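Local coordinates for adenylation domain (PDB 5N9X), which is an adenylation domain of the ANL superfamily, built from a large AMP-binding part and a smaller C-terminal part, and holds ATP and threonine, at residues P104-N107 against A108-T112; R354-A357 against T358-G362; V492-S495 against Y496-P499. All blocks are in the same frame, centred on the assembly; numbering follows the deposited sequence.

Contact 1. Residues P104-N107 against A108-T112; sequences PARN and AFIVT
The first two turns of helix 104-114, in the AMP-binding part of the fold, bring Arg106 and Ile110 together one turn apart. The backbone shows the i to i+4 pattern of an alpha helix. Ala108 N bonds to Pro104 O at 3.0 Å, and Ile110 N bonds to Arg106 O at 3.1 Å. Val111 N bonds to Asn107 O at 2.7 Å, nearly straight (175°). Phe109 N reaches Ala105 O and makes a second, weak bond to Arg106 O.

Arg106 swings CG anti to its own N (chi1 -155°) and bends at chi2. This brings NE, at the edge of the guanidinium, to Ile110 CD1, which lies near the plane of the group. Both side chains also touch Tyr166 of strand 161-167, so this side of the helix packs on that strand. Asn107 is buried and touches Leu98, while Phe109 reaches Pro174 and Arg378. Further along, Thr112 OG1 donates to Ala108 O at 3.0 Å, and the same oxygen also takes a weak bond from Thr112 N. At the methyl end of Ile110, CD1 lies 3.3 Å from Arg106 NE and 3.4 Å from Arg106 O.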
ATOM      1  N   PRO A 104      -4.903  15.405  13.512  1.00 37.95           N
ATOM      2  CA  PRO A 104      -3.856  16.036  14.320  1.00 45.71           C
ATOM      3  C   PRO A 104      -3.296  15.158  15.447  1.00 40.49           C
ATOM      4  O   PRO A 104      -2.088  15.209  15.687  1.00 44.85           O
ATOM      5  CB  PRO A 104      -4.565  17.265  14.896  1.00 45.07           C
ATOM      6  CG  PRO A 104      -5.570  17.616  13.871  1.00 38.69           C
ATOM      7  CD  PRO A 104      -6.049  16.307  13.303  1.00 39.57           C
ATOM      8  N   ALA A 105      -4.138  14.373  16.114  1.00 38.75           N
ATOM      9  CA  ALA A 105      -3.676  13.491  17.188  1.00 36.15           C
ATOM     10  C   ALA A 105      -2.776  12.361  16.660  1.00 41.36           C
ATOM     11  O   ALA A 105      -1.844  11.917  17.337  1.00 32.60           O
ATOM     12  CB  ALA A 105      -4.861  12.915  17.937  1.00 34.48           C
ATOM     13  N   ARG A 106      -3.051  11.909  15.441  1.00 45.20           N
ATOM     14  CA  ARG A 106      -2.243  10.867  14.821  1.00 39.30           C
ATOM     15  C   ARG A 106      -0.845  11.374  14.439  1.00 37.68           C
ATOM     16  O   ARG A 106       0.153  10.681  14.664  1.00 40.56           O
ATOM     17  CB  ARG A 106      -2.962  10.295  13.598  1.00 48.51           C
ATOM     18  CG  ARG A 106      -2.550   8.876  13.235  1.00 47.86           C
ATOM     19  CD  ARG A 106      -2.321   8.792  11.730  1.00 57.92           C
ATOM     20  NE  ARG A 106      -1.370   7.755  11.325  1.00 59.38           N
ATOM     21  CZ  ARG A 106      -1.688   6.489  11.063  1.00 55.57           C
ATOM     22  NH1 ARG A 106      -2.946   6.081  11.154  1.00 66.28           N
ATOM     23  NH2 ARG A 106      -0.747   5.632  10.698  1.00 50.40           N
ATOM     24  N   ASN A 107      -0.764  12.569  13.863  1.00 32.26           N
ATOM     25  CA  ASN A 107       0.541  13.167  13.594  1.00 35.03           C
ATOM     26  C   ASN A 107       1.303  13.355  14.897  1.00 29.74           C
ATOM     27  O   ASN A 107       2.456  12.953  15.010  1.00 26.48           O
ATOM     28  CB  ASN A 107       0.418  14.511  12.879  1.00 33.43           C
ATOM     29  CG  ASN A 107      -0.112  14.385  11.464  1.00 34.42           C
ATOM     30  OD1 ASN A 107      -0.048  13.321  10.842  1.00 35.57           O
ATOM     31  ND2 ASN A 107      -0.656  15.487  10.950  1.00 36.48           N
ATOM     32  N   ALA A 108       0.639  13.956  15.876  1.00 27.43           N
ATOM     33  CA  ALA A 108       1.238  14.208  17.178  1.00 30.94           C
ATOM     34  C   ALA A 108       1.858  12.959  17.758  1.00 24.03           C
ATOM     35  O   ALA A 108       2.923  13.024  18.341  1.00 19.40           O
ATOM     36  CB  ALA A 108       0.209  14.773  18.127  1.00 36.86           C
ATOM     37  N   PHE A 109       1.196  11.818  17.571  1.00 30.09           N
ATOM     38  CA  PHE A 109       1.715  10.566  18.097  1.00 24.26           C
ATOM     39  C   PHE A 109       2.927  10.066  17.350  1.00 28.67           C
ATOM     40  O   PHE A 109       3.893   9.614  17.965  1.00 29.88           O
ATOM     41  CB  PHE A 109       0.674   9.463  18.068  1.00 37.03           C
ATOM     42  CG  PHE A 109       1.246   8.120  18.419  1.00 39.28           C
ATOM     43  CD1 PHE A 109       1.558   7.819  19.737  1.00 34.93           C
ATOM     44  CD2 PHE A 109       1.500   7.173  17.434  1.00 30.23           C
ATOM     45  CE1 PHE A 109       2.099   6.595  20.071  1.00 31.76           C
ATOM     46  CE2 PHE A 109       2.042   5.948  17.760  1.00 36.49           C
ATOM     47  CZ  PHE A 109       2.337   5.659  19.084  1.00 36.38           C
ATOM     48  N   ILE A 110       2.837  10.101  16.021  1.00 22.75           N
ATOM     49  CA  ILE A 110       3.919   9.668  15.153  1.00 20.58           C
ATOM     50  C   ILE A 110       5.136  10.569  15.302  1.00 23.39           C
ATOM     51  O   ILE A 110       6.264  10.072  15.387  1.00 31.75           O
ATOM     52  CB  ILE A 110       3.483   9.647  13.660  1.00 28.76           C
ATOM     53  CG1 ILE A 110       2.525   8.490  13.398  1.00 26.25           C
ATOM     54  CG2 ILE A 110       4.690   9.543  12.740  1.00 21.32           C
ATOM     55  CD1 ILE A 110       1.632   8.738  12.237  1.00 30.61           C
ATOM     56  N   VAL A 111       4.915  11.885  15.335  1.00 20.52           N
ATOM     57  CA  VAL A 111       6.009  12.831  15.546  1.00 26.66           C
ATOM     58  C   VAL A 111       6.819  12.437  16.787  1.00 30.14           C
ATOM     59  O   VAL A 111       8.056  12.364  16.737  1.00 27.64           O
ATOM     60  CB  VAL A 111       5.515  14.289  15.705  1.00 32.13           C
ATOM     61  CG1 VAL A 111       6.649  15.172  16.251  1.00 24.40           C
ATOM     62  CG2 VAL A 111       4.978  14.831  14.387  1.00 24.18           C
ATOM     63  N   THR A 112       6.117  12.156  17.884  1.00 25.08           N
ATOM     64  CA  THR A 112       6.768  11.743  19.134  1.00 30.59           C
ATOM     65  C   THR A 112       7.305  10.301  19.095  1.00 33.94           C
ATOM     66  O   THR A 112       8.423  10.048  19.557  1.00 36.01           O
ATOM     67  CB  THR A 112       5.812  11.875  20.336  1.00 26.37           C
ATOM     68  OG1 THR A 112       5.159  13.153  20.301  1.00 25.15           O
ATOM     69  CG2 THR A 112       6.557  11.713  21.634  1.00 21.11           C
TER

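Contact 2. Residues R354-A357 against T358-G362; sequences RDAA and TGEPG
Glu360 turns CG anti to its backbone N (chi1 -164°) and runs extended from there, which carries its carboxylate back to the backbone of Ala357. The turn between them is a type II beta turn from Ala357 to Glu360. Gly359 sits at its third position with a positive phi of 78°, as this turn type requires.

Two direct hydrogen bonds join Ala357 and Glu360. Glu360 N donates to Ala357 O at 2.9 Å and closes the turn. The donor lies above the carbonyl plane and not on a lone pair. In return, Ala357 N donates to Glu360 OE1 at 2.8 Å. That oxygen is met on its anti side, 32° out of the carboxylate plane. The same carboxylate rests against Ala356, with OE1 3.6 Å from Ala356 CB. Nearer the backbone, Glu360 CB lies 3.0 Å from Ala357 O.

A water forms a third link. It donates to Ala357 O at 2.9 Å and to Glu360 O at 2.7 Å. Ala357 O therefore accepts from both the Glu360 amide and the water.

This is the connecting loop of a beta hairpin, whose strands 345-349 and 362-367 pair antiparallel. Backbone bonds of Ala356 with Ile348 and of Gly362 with Val408 tie its two sides to the sheet. Asp355 makes a salt bridge to Arg347.

Glu360 thus acts as both donor and acceptor toward one residue. Its carboxylate takes up the Ala357 N-H, while its own N-H closes the turn. The Arg354 guanidinium is near but not in contact, with NH1 5.7 Å from Glu360 OE1. Its NE is paired with Asp352, so any effect on this surface carboxylate is probably modest.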
ATOM      1  N   ARG A 354       4.223 -26.492  11.647  1.00 31.07           N
ATOM      2  CA  ARG A 354       4.671 -27.430  10.624  1.00 31.75           C
ATOM      3  C   ARG A 354       4.486 -26.873   9.225  1.00 26.47           C
ATOM      4  O   ARG A 354       3.595 -26.053   8.997  1.00 26.34           O
ATOM      5  CB  ARG A 354       3.907 -28.749  10.742  1.00 35.68           C
ATOM      6  CG  ARG A 354       4.379 -29.690  11.840  1.00 34.17           C
ATOM      7  CD  ARG A 354       3.499 -30.937  11.875  1.00 29.87           C
ATOM      8  NE  ARG A 354       2.135 -30.594  12.273  1.00 30.65           N
ATOM      9  CZ  ARG A 354       1.072 -30.680  11.473  1.00 40.68           C
ATOM     10  NH1 ARG A 354       1.211 -31.109  10.221  1.00 34.67           N
ATOM     11  NH2 ARG A 354      -0.133 -30.331  11.922  1.00 35.84           N
ATOM     12  N   ASP A 355       5.314 -27.332   8.287  1.00 30.48           N
ATOM     13  CA  ASP A 355       5.132 -27.001   6.870  1.00 35.18           C
ATOM     14  C   ASP A 355       3.854 -27.642   6.320  1.00 37.04           C
ATOM     15  O   ASP A 355       3.598 -28.824   6.553  1.00 39.63           O
ATOM     16  CB  ASP A 355       6.346 -27.439   6.055  1.00 28.52           C
ATOM     17  CG  ASP A 355       7.573 -26.622   6.371  1.00 36.83           C
ATOM     18  OD1 ASP A 355       7.413 -25.569   7.020  1.00 36.30           O
ATOM     19  OD2 ASP A 355       8.688 -27.009   5.960  1.00 43.27           O
ATOM     20  N   ALA A 356       3.052 -26.865   5.600  1.00 30.04           N
ATOM     21  CA  ALA A 356       1.727 -27.322   5.178  1.00 38.51           C
ATOM     22  C   ALA A 356       1.766 -28.138   3.883  1.00 33.48           C
ATOM     23  O   ALA A 356       2.601 -27.887   3.022  1.00 40.01           O
ATOM     24  CB  ALA A 356       0.793 -26.122   5.011  1.00 39.44           C
ATOM     25  N   ALA A 357       0.852 -29.098   3.741  1.00 34.80           N
ATOM     26  CA  ALA A 357       0.734 -29.865   2.494  1.00 40.14           C
ATOM     27  C   ALA A 357       0.161 -29.013   1.349  1.00 39.16           C
ATOM     28  O   ALA A 357      -0.434 -27.966   1.590  1.00 39.62           O
ATOM     29  CB  ALA A 357      -0.133 -31.094   2.713  1.00 30.63           C
ATOM     30  N   THR A 358       0.339 -29.471   0.110  1.00 39.86           N
ATOM     31  CA  THR A 358      -0.244 -28.822  -1.074  1.00 34.55           C
ATOM     32  C   THR A 358      -1.777 -28.744  -0.989  1.00 44.72           C
ATOM     33  O   THR A 358      -2.445 -29.719  -0.629  1.00 41.71           O
ATOM     34  CB  THR A 358       0.169 -29.559  -2.368  1.00 34.31           C
ATOM     35  OG1 THR A 358       1.553 -29.310  -2.624  1.00 38.70           O
ATOM     36  CG2 THR A 358      -0.635 -29.078  -3.565  1.00 41.34           C
ATOM     37  N   GLY A 359      -2.335 -27.578  -1.307  1.00 36.08           N
ATOM     38  CA  GLY A 359      -3.765 -27.371  -1.173  1.00 25.14           C
ATOM     39  C   GLY A 359      -4.168 -27.112   0.270  1.00 33.51           C
ATOM     40  O   GLY A 359      -5.326 -26.802   0.565  1.00 35.46           O
ATOM     41  N   GLU A 360      -3.224 -27.238   1.192  1.00 26.17           N
ATOM     42  CA  GLU A 360      -3.541 -26.973   2.589  1.00 33.18           C
ATOM     43  C   GLU A 360      -3.215 -25.527   2.968  1.00 24.89           C
ATOM     44  O   GLU A 360      -2.126 -25.035   2.681  1.00 25.22           O
ATOM     45  CB  GLU A 360      -2.792 -27.946   3.497  1.00 31.92           C
ATOM     46  CG  GLU A 360      -3.323 -28.011   4.899  1.00 32.08           C
ATOM     47  CD  GLU A 360      -2.250 -28.347   5.911  1.00 35.74           C
ATOM     48  OE1 GLU A 360      -1.272 -29.055   5.565  1.00 40.43           O
ATOM     49  OE2 GLU A 360      -2.402 -27.904   7.064  1.00 40.82           O
ATOM     50  N   PRO A 361      -4.174 -24.838   3.594  1.00 24.58           N
ATOM     51  CA  PRO A 361      -4.010 -23.458   4.069  1.00 34.21           C
ATOM     52  C   PRO A 361      -3.062 -23.378   5.263  1.00 33.72           C
ATOM     53  O   PRO A 361      -3.100 -24.265   6.106  1.00 35.75           O
ATOM     54  CB  PRO A 361      -5.431 -23.049   4.493  1.00 29.47           C
ATOM     55  CG  PRO A 361      -6.343 -24.020   3.803  1.00 28.51           C
ATOM     56  CD  PRO A 361      -5.564 -25.305   3.726  1.00 31.74           C
ATOM     57  N   GLY A 362      -2.235 -22.342   5.333  1.00 31.59           N
ATOM     58  CA  GLY A 362      -1.405 -22.116   6.501  1.00 30.43           C
ATOM     59  C   GLY A 362      -0.924 -20.683   6.518  1.00 28.54           C
ATOM     60  O   GLY A 362      -1.215 -19.931   5.587  1.00 31.92           O
TER
HETATM   61  O   HOH W   1      -0.019 -25.215   0.944  1.00 23.00           O

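Contact 3. Residues V492-S495 against Y496-P499; sequences VLPS and YMQP
Pro494 CG touches both Met497 and Tyr496, and these two also touch each other. This close cluster, in which Met497 is buried, contrasts with a longer approach between Ser495 and Gln498. Pro494 and Tyr496 still face outward. The turn follows helix 482-492 in the C-terminal part of the protein and leads through a short 3-10 segment to strand 501-505.

Pro494 CG lies 3.5 Å from Met497 SD and 3.6 Å from Tyr496 CE1. The proline meets the tyrosine ring obliquely. Tyr496 has CG between its backbone N and carbonyl carbon (chi1 71°), a rotation that brings CE1 of the ring to Pro494. Met497 CG sits 3.6 Å above the plane of this ring, offset toward the rim. The tyrosine also stacks on His431. Leu493 joins the packed side, with CD1 3.6 Å from Met497 O. Leu493 reaches Val438 and Ala441 of helix 435-443, and Met497 touches Asp437 of the same helix.

The backbone is held by two bonds of the 3-10 kind. Met497 N donates to Pro494 O at 3.0 Å, and Gln498 N donates to Ser495 O at 3.2 Å. Both donors stand well above the carbonyl planes.

The polar side is looser. Ser495 OG and Gln498 OE1 are 4.0 Å apart. The Gln498 amide extends back along the turn. Gln498 NE2 makes a weak hydrogen bond to Leu493 O, 2.7 Å long but bent to 119°. The Gln498 side chain touches Val489 and Lys490 of helix 482-492.

The chemistry is therefore split. Leu493 and Met497 face helix 435-443, and Pro494 and Tyr496 extend the apolar cluster, whereas backbone bonds fix the shape of the turn. The Gln498 amide adds a weak polar tie back to the segment that follows helix 482-492.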
ATOM      1  N   VAL A 492     -27.318 -17.904   1.137  1.00 31.08           N
ATOM      2  CA  VAL A 492     -25.930 -18.142   0.786  1.00 24.49           C
ATOM      3  C   VAL A 492     -25.129 -18.784   1.907  1.00 25.06           C
ATOM      4  O   VAL A 492     -24.182 -19.525   1.660  1.00 30.88           O
ATOM      5  CB  VAL A 492     -25.264 -16.809   0.386  1.00 28.16           C
ATOM      6  CG1 VAL A 492     -24.093 -17.047  -0.554  1.00 23.96           C
ATOM      7  CG2 VAL A 492     -26.280 -15.914  -0.281  1.00 24.10           C
ATOM      8  N   LEU A 493     -25.496 -18.492   3.145  1.00 27.05           N
ATOM      9  CA  LEU A 493     -24.646 -18.865   4.274  1.00 33.28           C
ATOM     10  C   LEU A 493     -25.336 -19.749   5.288  1.00 20.22           C
ATOM     11  O   LEU A 493     -26.532 -19.641   5.494  1.00 23.68           O
ATOM     12  CB  LEU A 493     -24.158 -17.611   4.995  1.00 27.41           C
ATOM     13  CG  LEU A 493     -23.165 -16.745   4.247  1.00 33.93           C
ATOM     14  CD1 LEU A 493     -22.786 -15.557   5.137  1.00 32.64           C
ATOM     15  CD2 LEU A 493     -21.940 -17.546   3.816  1.00 26.94           C
ATOM     16  N   PRO A 494     -24.570 -20.599   5.964  1.00 25.75           N
ATOM     17  CA  PRO A 494     -25.174 -21.250   7.134  1.00 30.62           C
ATOM     18  C   PRO A 494     -25.560 -20.242   8.234  1.00 31.28           C
ATOM     19  O   PRO A 494     -25.025 -19.122   8.281  1.00 24.76           O
ATOM     20  CB  PRO A 494     -24.088 -22.232   7.587  1.00 20.87           C
ATOM     21  CG  PRO A 494     -22.798 -21.637   7.071  1.00 26.58           C
ATOM     22  CD  PRO A 494     -23.149 -20.947   5.785  1.00 24.25           C
ATOM     23  N   SER A 495     -26.515 -20.641   9.073  1.00 27.59           N
ATOM     24  CA  SER A 495     -27.158 -19.766  10.054  1.00 26.38           C
ATOM     25  C   SER A 495     -26.218 -19.112  11.066  1.00 30.82           C
ATOM     26  O   SER A 495     -26.397 -17.941  11.417  1.00 23.43           O
ATOM     27  CB  SER A 495     -28.230 -20.552  10.808  1.00 33.00           C
ATOM     28  OG  SER A 495     -29.361 -20.767   9.985  1.00 41.02           O
ATOM     29  N   TYR A 496     -25.236 -19.873  11.539  1.00 29.87           N
ATOM     30  CA  TYR A 496     -24.239 -19.355  12.477  1.00 32.56           C
ATOM     31  C   TYR A 496     -23.353 -18.276  11.847  1.00 26.95           C
ATOM     32  O   TYR A 496     -22.736 -17.479  12.554  1.00 25.89           O
ATOM     33  CB  TYR A 496     -23.367 -20.501  13.035  1.00 27.66           C
ATOM     34  CG  TYR A 496     -22.353 -21.160  12.091  1.00 28.77           C
ATOM     35  CD1 TYR A 496     -22.731 -22.154  11.186  1.00 38.48           C
ATOM     36  CD2 TYR A 496     -21.012 -20.799  12.128  1.00 35.64           C
ATOM     37  CE1 TYR A 496     -21.791 -22.770  10.344  1.00 30.26           C
ATOM     38  CE2 TYR A 496     -20.068 -21.400  11.302  1.00 44.89           C
ATOM     39  CZ  TYR A 496     -20.462 -22.382  10.409  1.00 45.75           C
ATOM     40  OH  TYR A 496     -19.513 -22.955   9.591  1.00 37.05           O
ATOM     41  N   MET A 497     -23.306 -18.250  10.518  1.00 28.29           N
ATOM     42  CA  MET A 497     -22.481 -17.283   9.801  1.00 24.50           C
ATOM     43  C   MET A 497     -23.241 -16.042   9.363  1.00 23.85           C
ATOM     44  O   MET A 497     -22.675 -15.189   8.692  1.00 27.52           O
ATOM     45  CB  MET A 497     -21.840 -17.928   8.569  1.00 26.22           C
ATOM     46  CG  MET A 497     -20.625 -18.799   8.862  1.00 32.32           C
ATOM     47  SD  MET A 497     -19.980 -19.513   7.342  1.00 46.33           S
ATOM     48  CE  MET A 497     -18.840 -18.231   6.804  1.00 29.42           C
ATOM     49  N   GLN A 498     -24.514 -15.941   9.736  1.00 22.75           N
ATOM     50  CA  GLN A 498     -25.355 -14.831   9.301  1.00 26.10           C
ATOM     51  C   GLN A 498     -25.266 -13.660  10.264  1.00 30.05           C
ATOM     52  O   GLN A 498     -25.440 -13.835  11.471  1.00 32.05           O
ATOM     53  CB  GLN A 498     -26.800 -15.308   9.135  1.00 23.14           C
ATOM     54  CG  GLN A 498     -27.068 -15.956   7.762  1.00 29.51           C
ATOM     55  CD  GLN A 498     -28.180 -17.011   7.791  1.00 33.90           C
ATOM     56  OE1 GLN A 498     -29.013 -17.020   8.686  1.00 37.17           O
ATOM     57  NE2 GLN A 498     -28.197 -17.893   6.798  1.00 36.83           N
ATOM     58  N   PRO A 499     -24.961 -12.460   9.727  1.00 33.58           N
ATOM     59  CA  PRO A 499     -24.826 -11.246  10.545  1.00 29.51           C
ATOM     60  C   PRO A 499     -26.093 -10.957  11.332  1.00 23.96           C
ATOM     61  O   PRO A 499     -27.196 -11.057  10.800  1.00 31.82           O
ATOM     62  CB  PRO A 499     -24.543 -10.148   9.509  1.00 25.66           C
ATOM     63  CG  PRO A 499     -23.970 -10.890   8.322  1.00 29.29           C
ATOM     64  CD  PRO A 499     -24.724 -12.190   8.299  1.00 22.89           C
TER

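The three contacts follow one another along the chain. Contacts 1 and 2 lie in the AMP-binding part, and contact 3 lies in the C-terminal part. Contact 1 is nearest the ligands: the side chain of Arg106 is about 9 Å from ATP and about 12 Å from threonine. In contact 2, the side chain of Pro361 is about 14 Å from ATP. Centres of contacts 1 and 2 are 41 Å apart, as are those of contacts 1 and 3. Contacts 2 and 3 are closer, with centres 27 Å and nearest atoms about 14 Å apart. No contact touches another, and contacts 1 and 2 are about 26 Å apart at their nearest atoms.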